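Long-range contacts in putative MCP-type signal transduction protein (PDB 4WY9), which serves as the periplasmic sensory part of a chemotaxis receptor and probably recognises its chemical signals indirectly: residues N146-G151 with K273-S278; N167-I172 with V180-M185; R209-S214 with W279-T284; T194-P199 with M218-N223; N61-I66 with F104-A109. One frame throughout, in Å; residues are numbered along the deposited sequence.

The five contacts run along a tandem-PAS sensor. Contacts 2 and 5, with centres about 12 Å apart, lie in one sheet and its packing helix, within the first PDC sensor region. Contacts 3 and 4, about 10 Å apart between centres, share the other sheet, Leu211 O and Ala219 N being 2.8 Å apart; Arg209 NH1 also reaches Asp198 O in the loop after helix 190-196. Contact 1 lies between the two groups: Tyr149 and Gly151 pair with strand 163-173 of contact 2, while Ser278 O meets Ser214 N of contact 3. A bound acetate, probably from crystallisation, sits at His221 of contact 4, with the Val210 side chain of contact 3 about 4 Å away, and may mark a pocket.

Contact 1: residues N146-G151 with K273-S278; sequences NKVYIG and KVQDSS
The type II' turn Val274-Ser277 comes up beside the strand at Ile150, with Ile150 CA 6.4 Å from Ser277 CA and no hydrogen bond between the backbones. The turn closes a beta hairpin of one PAS-like sheet, and here it meets an edge strand of the other. Ile150 fills the apolar part of the contact: its CD1 lies 3.6 Å from Val274 CG1, the two side chains crossing at about a right angle, while its CG2 rests on Ser277. Ile35 and Phe31 of helix 8-51 border this cluster. Further out, Gln275 CG lies 3.9 Å from Val148 CB, and the bend at chi2 (-75°) brings the amide across the Val148 side chain; Val148 CG2 is 3.8 Å from Gln275 OE1. One water accepts from Val148 N at 2.9 Å and donates to both Gln275 OE1 and Asp276 OD2. Val148 O takes two more waters, one 2.7 Å away that also accepts from Asp276 N, the other donating to Asp276 OD2. The carboxylate thus reaches the Val148 backbone through two of these waters. Inside the turn, Ser277 OG donates to Val274 O at 2.8 Å, in the carbonyl plane on a lone pair, and Ser277 N shares that oxygen.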
# COMPACT_ATOMS: atom_id res chain seq x y z
N ASN A 146 14.75 11.10 -6.67
CA ASN A 146 13.38 11.17 -7.07
C ASN A 146 12.65 9.96 -6.51
O ASN A 146 11.87 9.29 -7.19
CB ASN A 146 13.28 11.21 -8.60
CG ASN A 146 11.90 11.53 -9.07
OD1 ASN A 146 11.07 11.98 -8.27
ND2 ASN A 146 11.64 11.29 -10.35
N LYS A 147 12.90 9.66 -5.27
CA LYS A 147 12.48 8.37 -4.79
C LYS A 147 11.17 8.45 -4.03
O LYS A 147 10.92 9.38 -3.29
CB LYS A 147 13.55 7.73 -3.88
CG LYS A 147 14.84 7.33 -4.57
CD LYS A 147 15.76 6.61 -3.59
CE LYS A 147 17.04 6.13 -4.22
NZ LYS A 147 17.82 5.41 -3.21
N VAL A 148 10.36 7.40 -4.16
CA VAL A 148 9.19 7.21 -3.35
C VAL A 148 9.42 5.97 -2.51
O VAL A 148 9.88 4.95 -3.03
CB VAL A 148 7.92 7.05 -4.21
CG1 VAL A 148 6.70 6.88 -3.34
CG2 VAL A 148 7.78 8.23 -5.17
N TYR A 149 9.10 6.04 -1.22
CA TYR A 149 9.34 4.93 -0.29
C TYR A 149 8.03 4.21 -0.05
O TYR A 149 7.05 4.80 0.38
CB TYR A 149 9.95 5.47 0.99
CG TYR A 149 11.30 6.06 0.79
CD1 TYR A 149 11.46 7.31 0.14
CD2 TYR A 149 12.46 5.42 1.20
CE1 TYR A 149 12.69 7.86 -0.06
CE2 TYR A 149 13.70 5.99 0.99
CZ TYR A 149 13.83 7.20 0.35
OH TYR A 149 15.07 7.77 0.15
N ILE A 150 8.01 2.91 -0.35
CA ILE A 150 6.80 2.12 -0.27
C ILE A 150 7.02 0.91 0.63
O ILE A 150 8.01 0.18 0.46
CB ILE A 150 6.32 1.68 -1.65
CG1 ILE A 150 6.04 2.94 -2.50
CG2 ILE A 150 5.05 0.82 -1.57
CD1 ILE A 150 5.53 2.67 -3.85
N GLY A 151 6.15 0.73 1.60
CA GLY A 151 6.30 -0.33 2.57
C GLY A 151 5.78 -1.68 2.14
O GLY A 151 5.33 -1.86 1.02
N LYS A 273 5.38 -3.55 -11.07
CA LYS A 273 6.23 -2.72 -10.27
C LYS A 273 5.52 -1.43 -9.96
O LYS A 273 4.77 -0.91 -10.77
CB LYS A 273 7.56 -2.43 -10.95
CG LYS A 273 8.50 -3.64 -11.08
CD LYS A 273 9.67 -3.28 -11.94
CE LYS A 273 10.04 -4.45 -12.87
NZ LYS A 273 11.04 -4.09 -13.90
N VAL A 274 5.78 -0.92 -8.76
CA VAL A 274 5.29 0.35 -8.33
C VAL A 274 6.48 1.07 -7.74
O VAL A 274 6.91 0.77 -6.62
CB VAL A 274 4.15 0.22 -7.29
CG1 VAL A 274 3.75 1.57 -6.80
CG2 VAL A 274 2.95 -0.53 -7.88
N GLN A 275 7.03 2.04 -8.49
CA GLN A 275 8.28 2.70 -8.11
C GLN A 275 9.32 1.63 -7.84
O GLN A 275 9.62 0.80 -8.71
CB GLN A 275 8.05 3.66 -6.93
CG GLN A 275 7.12 4.80 -7.25
CD GLN A 275 7.78 5.86 -8.12
OE1 GLN A 275 8.99 6.12 -8.03
NE2 GLN A 275 6.97 6.49 -8.96
N ASP A 276 9.86 1.57 -6.63
CA ASP A 276 10.91 0.58 -6.31
C ASP A 276 10.33 -0.67 -5.63
O ASP A 276 11.07 -1.54 -5.18
CB ASP A 276 11.99 1.21 -5.41
CG ASP A 276 12.70 2.34 -6.09
OD1 ASP A 276 13.13 2.12 -7.26
OD2 ASP A 276 12.80 3.45 -5.51
N SER A 277 9.00 -0.74 -5.53
CA SER A 277 8.36 -1.91 -4.93
C SER A 277 7.82 -2.83 -6.00
O SER A 277 7.63 -2.43 -7.15
CB SER A 277 7.23 -1.50 -3.95
OG SER A 277 6.11 -0.97 -4.61
N SER A 278 7.56 -4.07 -5.65
CA SER A 278 7.15 -5.10 -6.59
C SER A 278 6.02 -5.88 -6.01
O SER A 278 6.11 -6.34 -4.85
CB SER A 278 8.32 -6.00 -6.94
OG SER A 278 9.41 -5.29 -7.49
O HOH W 1 11.20 5.60 -6.25
O HOH W 2 9.16 2.53 -3.98
O HOH W 3 12.60 4.04 -2.93

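Contact 2: residues N167-I172 with V180-M185; sequences NVAIPI and VGVIGM
Val168 and Met185 exchange two backbone hydrogen bonds, opening the ladder of an antiparallel beta hairpin in the PAS sheet of the first PDC sensor region. Val168 N donates to Met185 O at 2.9 Å and Met185 N to Val168 O at 2.8 Å. Ile170 and Ile183 repeat the exchange. At the far end a classic beta bulge sets both Val180 and Gly181 against Ile172: Val180 N gives its hydrogen to Ile172 O, whereas Ile172 N donates to Gly181 O from 47° above the carbonyl plane. Between these pairs the backbone turns outward, and other strands answer it: Ala169 bonds to Tyr149 and Asn167 to Gly151 on one flank, Val182 to Tyr82 and Gly184 to Tyr80 on the other. Pro171 has no N-H to satisfy. The Asn167 amide finds its partners outside the ladder, OD1 bonding to both Thr186 OG1 and Tyr80 OH. Gly184 lets the strands close in, its CA only 3.9 Å from Ala169 CA. On the face turned to helix 8-51, Ile172 CD1 meets Ile183 CG2 at 3.6 Å in one of the two conformers of Ile172. On the other face, packed by Ile137 of helix 132-140, Ala169 CB touches Val182 CG1, also at 3.6 Å.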
# COMPACT_ATOMS: atom_id res chain seq x y z
N ASN A 167 2.04 1.76 3.21
CA ASN A 167 2.37 3.15 3.28
C ASN A 167 3.25 3.59 2.13
O ASN A 167 4.11 2.85 1.67
CB ASN A 167 3.05 3.47 4.60
CG ASN A 167 2.10 3.40 5.75
OD1 ASN A 167 1.43 4.39 6.07
ND2 ASN A 167 1.96 2.23 6.32
N VAL A 168 3.03 4.83 1.70
CA VAL A 168 3.75 5.47 0.61
C VAL A 168 4.22 6.80 1.17
O VAL A 168 3.39 7.52 1.73
CB VAL A 168 2.86 5.67 -0.61
CG1 VAL A 168 3.58 6.37 -1.70
CG2 VAL A 168 2.35 4.27 -1.13
N ALA A 169 5.50 7.12 1.04
CA ALA A 169 6.02 8.33 1.67
C ALA A 169 7.20 8.93 0.94
O ALA A 169 7.95 8.23 0.24
CB ALA A 169 6.41 8.02 3.13
N ILE A 170 7.36 10.24 1.08
CA ILE A 170 8.41 11.00 0.41
C ILE A 170 8.99 12.02 1.38
O ILE A 170 8.25 12.66 2.14
CB ILE A 170 7.85 11.72 -0.84
CG1 ILE A 170 7.20 10.72 -1.80
CG2 ILE A 170 8.90 12.53 -1.56
CD1 ILE A 170 6.55 11.37 -3.00
N PRO A 171 10.33 12.20 1.38
CA PRO A 171 10.97 13.25 2.22
C PRO A 171 10.62 14.65 1.77
O PRO A 171 10.34 14.88 0.59
CB PRO A 171 12.45 13.00 2.02
CG PRO A 171 12.54 12.33 0.68
CD PRO A 171 11.32 11.43 0.64
N ILE A 172 10.64 15.56 2.75
CA ILE A 172 10.61 17.02 2.59
C ILE A 172 11.98 17.55 2.93
O ILE A 172 12.60 17.07 3.88
CB ILE A 172 9.52 17.65 3.49
CG1 ILE A 172 8.16 16.99 3.26
CG2 ILE A 172 9.44 19.16 3.23
CD1 ILE A 172 7.69 17.07 1.83
N VAL A 180 13.71 17.41 6.52
CA VAL A 180 13.05 18.08 7.63
C VAL A 180 11.74 17.44 7.96
O VAL A 180 11.11 17.76 8.96
CB VAL A 180 12.85 19.60 7.36
CG1 VAL A 180 14.18 20.33 7.27
CG2 VAL A 180 11.96 19.86 6.17
N GLY A 181 11.29 16.46 7.16
CA GLY A 181 10.05 15.82 7.43
C GLY A 181 9.69 14.79 6.39
O GLY A 181 10.46 14.54 5.45
N VAL A 182 8.50 14.21 6.53
CA VAL A 182 8.02 13.15 5.64
C VAL A 182 6.55 13.40 5.38
O VAL A 182 5.78 13.59 6.33
CB VAL A 182 8.20 11.75 6.25
CG1 VAL A 182 7.60 10.69 5.30
CG2 VAL A 182 9.65 11.45 6.55
N ILE A 183 6.15 13.41 4.11
CA ILE A 183 4.74 13.46 3.75
C ILE A 183 4.37 12.09 3.19
O ILE A 183 5.04 11.57 2.28
CB ILE A 183 4.42 14.61 2.77
CG1 ILE A 183 2.93 14.71 2.46
CG2 ILE A 183 5.24 14.49 1.47
CD1 ILE A 183 2.10 15.28 3.55
N GLY A 184 3.35 11.46 3.75
CA GLY A 184 2.98 10.14 3.32
C GLY A 184 1.50 9.87 3.33
O GLY A 184 0.70 10.69 3.80
N MET A 185 1.15 8.70 2.83
CA MET A 185 -0.21 8.25 2.72
C MET A 185 -0.33 6.78 3.12
O MET A 185 0.61 6.01 2.90
CB MET A 185 -0.73 8.39 1.30
CG MET A 185 -0.61 9.77 0.73
SD MET A 185 -0.73 9.61 -1.05
CE MET A 185 -0.71 11.26 -1.60

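Contact 3: residues R209-S214 with W279-T284; sequences RVLLNS and WAVLVT
Asn213 CB lies over one face of the Trp279 indole, 3.9 Å from the centroid of the six-membered ring and 17° off its normal, a CH-pi contact. Leu212 O and Leu211 CG approach the ring obliquely. Phe31 of helix 8-51 also meets the indole, the two planes inclined by about 35°, and the indole N-H is engaged by Ser277 OG. With CG between the backbone N and the carbonyl carbon (chi1 71°), the Asn213 amide turns to bond through OD1 to Phe217 N, leaving the methylene on the ring. The indole stands at one end of an antiparallel strand pair within the second PAS-like sheet, 277-286 being its middle strand. Val210 N donates to Leu282 O at 2.9 Å and Leu282 N returns the bond; Leu212 N reaches Ala280 O at 3.0 Å and Ala280 N reaches Leu212 O at 2.8 Å. Val210 and Leu282 lie side by side, CB to CB 4.1 Å, on the face where Leu212 CD2 touches Ala280 CB. On the other face Leu211 CD1 meets Val281 CG2 at 4.1 Å, and the Arg209 chain runs alongside Val283 before its guanidinium leaves for Asp198 O and Tyr23 OH. The chemistry implies a buried, largely apolar seam: reciprocal backbone bonds satisfy the paired amides, aliphatic branches pack on both faces, and the polar ends of Asn213, Trp279 and Arg209 find partners beyond the two segments.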
# COMPACT_ATOMS: atom_id res chain seq x y z
N ARG A 209 -8.15 -15.36 -4.71
CA ARG A 209 -7.67 -14.12 -5.28
C ARG A 209 -6.81 -13.43 -4.25
O ARG A 209 -7.28 -13.14 -3.14
CB ARG A 209 -8.83 -13.25 -5.73
CG ARG A 209 -9.62 -13.86 -6.87
CD ARG A 209 -10.92 -13.17 -7.16
NE ARG A 209 -11.94 -13.52 -6.21
CZ ARG A 209 -13.14 -12.93 -6.13
NH1 ARG A 209 -13.41 -11.89 -6.88
NH2 ARG A 209 -14.02 -13.36 -5.24
N VAL A 210 -5.55 -13.20 -4.58
CA VAL A 210 -4.51 -12.82 -3.64
C VAL A 210 -3.69 -11.68 -4.18
O VAL A 210 -3.30 -11.66 -5.35
CB VAL A 210 -3.59 -14.02 -3.33
CG1 VAL A 210 -2.50 -13.67 -2.35
CG2 VAL A 210 -4.40 -15.24 -2.85
N LEU A 211 -3.41 -10.68 -3.32
CA LEU A 211 -2.45 -9.62 -3.61
C LEU A 211 -1.28 -9.79 -2.66
O LEU A 211 -1.50 -9.85 -1.46
CB LEU A 211 -3.05 -8.24 -3.48
CG LEU A 211 -2.12 -7.05 -3.68
CD1 LEU A 211 -1.61 -6.98 -5.11
CD2 LEU A 211 -2.80 -5.75 -3.29
N LEU A 212 -0.07 -9.84 -3.18
CA LEU A 212 1.09 -9.98 -2.32
C LEU A 212 2.26 -9.23 -2.90
O LEU A 212 2.28 -8.91 -4.10
CB LEU A 212 1.41 -11.45 -2.07
CG LEU A 212 1.95 -12.39 -3.10
CD1 LEU A 212 2.16 -13.77 -2.52
CD2 LEU A 212 1.08 -12.51 -4.34
N ASN A 213 3.26 -8.92 -2.08
CA ASN A 213 4.44 -8.29 -2.67
C ASN A 213 5.40 -9.38 -3.18
O ASN A 213 5.16 -10.58 -2.96
CB ASN A 213 5.10 -7.27 -1.71
CG ASN A 213 5.80 -7.88 -0.52
OD1 ASN A 213 6.00 -9.07 -0.41
ND2 ASN A 213 6.25 -6.99 0.37
N SER A 214 6.46 -9.00 -3.88
CA SER A 214 7.29 -9.99 -4.54
C SER A 214 8.04 -10.87 -3.51
O SER A 214 8.47 -11.97 -3.84
CB SER A 214 8.30 -9.32 -5.48
OG SER A 214 9.19 -8.48 -4.79
N TRP A 279 4.97 -6.10 -6.80
CA TRP A 279 3.76 -6.74 -6.36
C TRP A 279 3.29 -7.78 -7.35
O TRP A 279 3.72 -7.77 -8.50
CB TRP A 279 2.66 -5.70 -6.10
CG TRP A 279 3.06 -4.66 -5.12
CD1 TRP A 279 3.81 -3.54 -5.36
CD2 TRP A 279 2.72 -4.63 -3.73
NE1 TRP A 279 3.98 -2.84 -4.20
CE2 TRP A 279 3.34 -3.48 -3.18
CE3 TRP A 279 1.99 -5.46 -2.90
CZ2 TRP A 279 3.21 -3.15 -1.82
CZ3 TRP A 279 1.87 -5.14 -1.56
CH2 TRP A 279 2.48 -3.99 -1.05
N ALA A 280 2.39 -8.65 -6.91
CA ALA A 280 1.77 -9.59 -7.82
C ALA A 280 0.34 -9.87 -7.42
O ALA A 280 0.01 -9.86 -6.22
CB ALA A 280 2.56 -10.90 -7.86
N VAL A 281 -0.51 -10.10 -8.41
CA VAL A 281 -1.79 -10.69 -8.19
C VAL A 281 -1.69 -12.16 -8.55
O VAL A 281 -1.18 -12.51 -9.61
CB VAL A 281 -2.93 -10.01 -9.00
CG1 VAL A 281 -4.25 -10.72 -8.77
CG2 VAL A 281 -3.02 -8.55 -8.62
N LEU A 282 -2.17 -13.01 -7.65
CA LEU A 282 -2.24 -14.46 -7.80
C LEU A 282 -3.70 -14.83 -7.81
O LEU A 282 -4.44 -14.49 -6.89
CB LEU A 282 -1.49 -15.14 -6.65
CG LEU A 282 -1.41 -16.67 -6.54
CD1 LEU A 282 -0.28 -17.12 -5.64
CD2 LEU A 282 -2.71 -17.23 -6.01
N VAL A 283 -4.13 -15.60 -8.80
CA VAL A 283 -5.49 -16.11 -8.84
C VAL A 283 -5.46 -17.59 -9.18
O VAL A 283 -4.76 -18.00 -10.12
CB VAL A 283 -6.40 -15.35 -9.84
CG1 VAL A 283 -7.80 -15.95 -9.85
CG2 VAL A 283 -6.48 -13.89 -9.47
N THR A 284 -6.20 -18.38 -8.43
CA THR A 284 -6.25 -19.82 -8.63
C THR A 284 -7.61 -20.31 -9.07
O THR A 284 -8.65 -19.66 -8.86
CB THR A 284 -5.87 -20.57 -7.38
OG1 THR A 284 -6.93 -20.46 -6.43
CG2 THR A 284 -4.57 -20.08 -6.80

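Contact 4: residues T194-P199 with M218-N223; sequences TYLLDP and MAIHPN. With ACT (acetate ion), chain B.
Beside the acetate site at His221, Leu196, the last residue of helix 190-196, and Leu197 just beyond it close over Ile220 and Pro222, which flank that histidine. Ile220 CG2 is the shared point: Leu196 CD2 and Leu197 CD1 each come to 3.8 Å from it. Leu196 approaches obliquely, whereas Leu197 slides past Ile220 in the opposite direction. The first torsion of Leu197 (chi1 -62°) sends its branch toward segment 218-223, where CD1 meets Ile220 and CD2 crosses to Pro222 CG at 4.0 Å. Leu196 also packs on Leu211 and on Tyr23 of helix 8-51. The contact thus joins the helix that follows the first sheet to an outer strand of the second PAS-like sheet. That strand carries a classic beta bulge, Ala219 and Ile220 both facing Leu211, and the chain turns a corner at Ala219. The His221 side chain leaves the backbone away from the leucines. Its ring is held at both nitrogens: Asn223 N donates to ND1 at 2.9 Å, lying 5° out of the ring plane, and NE2 donates to acetate O at 2.8 Å along a nearly straight N-H line (169°). Such bonding is consistent with a ring protonated on NE2. Pro222 CD sits over one face of the imidazole. Ser260 OG and Tyr257 OH also bind the acetate, which probably came from the crystallisation liquor.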
# COMPACT_ATOMS: atom_id res chain seq x y z
N THR A 194 -12.40 -4.78 -1.77
CA THR A 194 -13.73 -4.50 -2.30
C THR A 194 -13.88 -5.02 -3.72
O THR A 194 -14.95 -5.55 -4.07
CB THR A 194 -14.05 -2.99 -2.26
OG1 THR A 194 -14.21 -2.61 -0.89
CG2 THR A 194 -15.33 -2.64 -2.98
N TYR A 195 -12.87 -4.87 -4.56
CA TYR A 195 -12.96 -5.43 -5.91
C TYR A 195 -12.26 -6.78 -6.02
O TYR A 195 -12.75 -7.68 -6.71
CB TYR A 195 -12.47 -4.45 -6.99
CG TYR A 195 -11.02 -4.03 -6.96
CD1 TYR A 195 -10.03 -4.80 -7.54
CD2 TYR A 195 -10.64 -2.80 -6.40
CE1 TYR A 195 -8.71 -4.41 -7.55
CE2 TYR A 195 -9.32 -2.41 -6.40
CZ TYR A 195 -8.36 -3.18 -7.00
OH TYR A 195 -7.05 -2.75 -6.96
N LEU A 196 -11.12 -6.97 -5.35
CA LEU A 196 -10.36 -8.19 -5.54
C LEU A 196 -11.11 -9.41 -5.00
O LEU A 196 -10.95 -10.50 -5.53
CB LEU A 196 -8.97 -8.08 -4.92
CG LEU A 196 -8.04 -9.25 -5.19
CD1 LEU A 196 -7.82 -9.44 -6.66
CD2 LEU A 196 -6.75 -9.11 -4.43
N LEU A 197 -11.92 -9.22 -3.94
CA LEU A 197 -12.70 -10.29 -3.35
C LEU A 197 -14.20 -10.14 -3.56
O LEU A 197 -15.00 -10.76 -2.86
CB LEU A 197 -12.41 -10.43 -1.85
CG LEU A 197 -10.98 -10.77 -1.50
CD1 LEU A 197 -10.81 -10.82 0.01
CD2 LEU A 197 -10.56 -12.09 -2.13
N ASP A 198 -14.61 -9.34 -4.54
CA ASP A 198 -16.03 -9.19 -4.82
C ASP A 198 -16.60 -10.57 -5.18
O ASP A 198 -16.10 -11.22 -6.09
CB ASP A 198 -16.22 -8.19 -5.96
CG ASP A 198 -17.65 -7.83 -6.22
OD1 ASP A 198 -18.58 -8.55 -5.79
OD2 ASP A 198 -17.86 -6.80 -6.91
N PRO A 199 -17.63 -11.04 -4.44
CA PRO A 199 -18.19 -12.35 -4.80
C PRO A 199 -18.75 -12.40 -6.20
O PRO A 199 -18.81 -13.47 -6.79
CB PRO A 199 -19.29 -12.56 -3.75
CG PRO A 199 -19.58 -11.25 -3.20
CD PRO A 199 -18.31 -10.44 -3.28
N MET A 218 1.51 -11.25 2.06
CA MET A 218 0.18 -11.09 1.55
C MET A 218 -0.53 -9.84 2.10
O MET A 218 -0.58 -9.61 3.29
CB MET A 218 -0.64 -12.33 1.82
CG MET A 218 -0.16 -13.51 0.96
SD MET A 218 -1.04 -15.04 1.30
CE MET A 218 -0.25 -15.53 2.82
N ALA A 219 -1.08 -9.07 1.18
CA ALA A 219 -1.91 -7.91 1.48
C ALA A 219 -3.37 -8.29 1.56
O ALA A 219 -4.14 -7.75 2.37
CB ALA A 219 -1.71 -6.88 0.40
N ILE A 220 -3.79 -9.21 0.69
CA ILE A 220 -5.15 -9.67 0.59
C ILE A 220 -5.16 -11.16 0.32
O ILE A 220 -4.45 -11.62 -0.58
CB ILE A 220 -5.94 -8.96 -0.52
CG1 ILE A 220 -6.02 -7.45 -0.27
CG2 ILE A 220 -7.35 -9.51 -0.66
CD1 ILE A 220 -6.47 -6.66 -1.44
N HIS A 221 -5.95 -11.91 1.09
CA HIS A 221 -6.21 -13.32 0.88
C HIS A 221 -7.63 -13.56 1.34
O HIS A 221 -8.05 -12.99 2.34
CB HIS A 221 -5.19 -14.18 1.63
CG HIS A 221 -5.23 -15.64 1.32
ND1 HIS A 221 -6.26 -16.47 1.72
CD2 HIS A 221 -4.39 -16.42 0.61
CE1 HIS A 221 -6.05 -17.68 1.26
NE2 HIS A 221 -4.89 -17.68 0.61
N PRO A 222 -8.37 -14.47 0.68
CA PRO A 222 -9.72 -14.79 1.16
C PRO A 222 -9.75 -15.21 2.62
O PRO A 222 -10.71 -14.93 3.33
CB PRO A 222 -10.13 -15.94 0.23
CG PRO A 222 -9.38 -15.72 -1.01
CD PRO A 222 -8.07 -15.13 -0.61
N ASN A 223 -8.73 -15.92 3.05
CA ASN A 223 -8.59 -16.30 4.45
C ASN A 223 -7.92 -15.14 5.17
O ASN A 223 -6.72 -14.92 5.08
CB ASN A 223 -7.77 -17.59 4.56
CG ASN A 223 -7.70 -18.10 6.00
OD1 ASN A 223 -7.97 -17.37 6.94
ND2 ASN A 223 -7.35 -19.34 6.15
C ACT B . -2.85 -19.97 -1.33
O ACT B . -3.55 -19.96 -0.28
OXT ACT B . -2.18 -21.01 -1.59
CH3 ACT B . -2.79 -18.77 -2.21

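Contact 5: residues N61-I66 with F104-A109; sequences NITNII and FVMLYA
Ile62 and Ile66, one turn apart on helix 59-70, present their methyls to Met106 and Tyr108, alternate residues of strand 104-110. The aliphatic contacts centre on the Met106 thioether. Ile62 CG2 lies 4.0 Å from Met106 SD, the side chains crossing at about a right angle, and Ile66 CD1 lies 4.1 Å from Met106 CE. A bend at the third torsion of the methionine (chi3 78°) swings CE across the helix toward Thr63 OG1, with Ile66 CD1 also near. Aliphatic-to-aromatic packing comes next: Ile66 CG2 approaches the Tyr108 ring obliquely, 3.8 Å from CD1, and the Ile66 CD1 methyl reaches Tyr108 CE1 at 4.0 Å. One isoleucine thereby touches both strand residues. In fold terms this is a helix laid against the sheet of the first PDC (PAS-like) sensor region. The helix and strand segments run in broadly the same direction, 33° apart, with their axes 10.9 Å from each other at closest approach. Ile62 also leans on Leu81 of the adjoining strand and on Met48 of helix 8-51, while Tyr108 is backed by Ile119 and Ala121 from strand 119-122. The two hydroxyls meet methyls across the contact, and no hydrogen bond crosses it. Thr63 OG1 lies 3.4 Å from Met106 CE but bonds to Ile59 O, one turn back in its own helix. The other branch of the threonine, CG2, stands anti to the backbone N and meets Tyr108 OH at 3.7 Å, crossing the tyrosine at about a right angle.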
# COMPACT_ATOMS: atom_id res chain seq x y z
N ASN A 61 -0.71 27.74 6.06
CA ASN A 61 -0.29 27.50 4.67
C ASN A 61 -0.03 26.02 4.46
O ASN A 61 -0.42 25.45 3.45
CB ASN A 61 0.92 28.31 4.32
CG ASN A 61 0.61 29.77 3.99
OD1 ASN A 61 -0.57 30.16 3.95
ND2 ASN A 61 1.62 30.55 3.78
N ILE A 62 0.63 25.39 5.42
CA ILE A 62 0.90 23.95 5.34
C ILE A 62 -0.41 23.16 5.37
O ILE A 62 -0.61 22.23 4.60
CB ILE A 62 1.84 23.51 6.47
CG1 ILE A 62 3.21 24.14 6.28
CG2 ILE A 62 1.94 22.00 6.54
CD1 ILE A 62 4.17 23.94 7.43
N THR A 63 -1.30 23.50 6.31
CA THR A 63 -2.57 22.82 6.42
C THR A 63 -3.35 22.86 5.13
O THR A 63 -3.93 21.86 4.71
CB THR A 63 -3.45 23.43 7.54
OG1 THR A 63 -2.76 23.30 8.79
CG2 THR A 63 -4.77 22.74 7.60
N ASN A 64 -3.39 24.02 4.49
CA ASN A 64 -4.18 24.19 3.28
C ASN A 64 -3.62 23.38 2.16
O ASN A 64 -4.38 22.83 1.36
CB ASN A 64 -4.24 25.66 2.91
CG ASN A 64 -5.01 26.46 3.89
OD1 ASN A 64 -5.80 25.93 4.70
ND2 ASN A 64 -4.81 27.75 3.85
N ILE A 65 -2.29 23.26 2.08
CA ILE A 65 -1.68 22.41 1.04
C ILE A 65 -2.09 20.95 1.22
O ILE A 65 -2.43 20.26 0.25
CB ILE A 65 -0.14 22.55 1.07
CG1 ILE A 65 0.25 23.94 0.57
CG2 ILE A 65 0.54 21.45 0.30
CD1 ILE A 65 1.68 24.29 0.87
N ILE A 66 -2.10 20.48 2.47
CA ILE A 66 -2.53 19.11 2.72
C ILE A 66 -3.99 18.89 2.41
O ILE A 66 -4.36 17.95 1.66
CB ILE A 66 -2.27 18.70 4.20
CG1 ILE A 66 -0.79 18.78 4.53
CG2 ILE A 66 -2.79 17.31 4.48
CD1 ILE A 66 -0.50 18.67 6.03
N PHE A 104 5.82 15.73 16.19
CA PHE A 104 4.85 16.53 15.46
C PHE A 104 4.39 15.80 14.21
O PHE A 104 5.15 15.61 13.26
CB PHE A 104 5.42 17.90 15.08
CG PHE A 104 4.42 18.77 14.39
CD1 PHE A 104 3.49 19.51 15.13
CD2 PHE A 104 4.35 18.82 13.00
CE1 PHE A 104 2.55 20.26 14.50
CE2 PHE A 104 3.41 19.61 12.38
CZ PHE A 104 2.51 20.32 13.13
N VAL A 105 3.13 15.38 14.21
CA VAL A 105 2.53 14.66 13.09
C VAL A 105 1.13 15.22 12.84
O VAL A 105 0.28 15.21 13.73
CB VAL A 105 2.46 13.13 13.33
CG1 VAL A 105 1.74 12.47 12.16
CG2 VAL A 105 3.83 12.53 13.57
N MET A 106 0.91 15.76 11.65
CA MET A 106 -0.40 16.15 11.20
C MET A 106 -1.01 14.98 10.47
O MET A 106 -0.56 14.66 9.36
CB MET A 106 -0.33 17.36 10.29
CG MET A 106 0.38 18.56 10.94
SD MET A 106 0.79 19.91 9.79
CE MET A 106 -0.78 20.68 9.62
N LEU A 107 -2.00 14.33 11.07
CA LEU A 107 -2.61 13.12 10.55
C LEU A 107 -4.05 13.41 10.18
O LEU A 107 -4.81 13.90 11.03
CB LEU A 107 -2.53 11.99 11.57
CG LEU A 107 -3.15 10.63 11.20
CD1 LEU A 107 -2.48 10.01 9.97
CD2 LEU A 107 -3.09 9.69 12.38
N TYR A 108 -4.44 13.06 8.94
CA TYR A 108 -5.78 13.30 8.45
C TYR A 108 -6.46 12.01 8.01
O TYR A 108 -5.82 11.15 7.40
CB TYR A 108 -5.72 14.31 7.29
CG TYR A 108 -5.28 15.68 7.74
CD1 TYR A 108 -3.95 16.00 7.84
CD2 TYR A 108 -6.22 16.65 8.09
CE1 TYR A 108 -3.56 17.25 8.27
CE2 TYR A 108 -5.83 17.88 8.54
CZ TYR A 108 -4.48 18.18 8.62
OH TYR A 108 -4.06 19.41 9.06
N ALA A 109 -7.75 11.89 8.31
CA ALA A 109 -8.61 10.84 7.84
C ALA A 109 -9.78 11.44 7.06
O ALA A 109 -9.99 12.65 7.07
CB ALA A 109 -9.16 10.03 9.01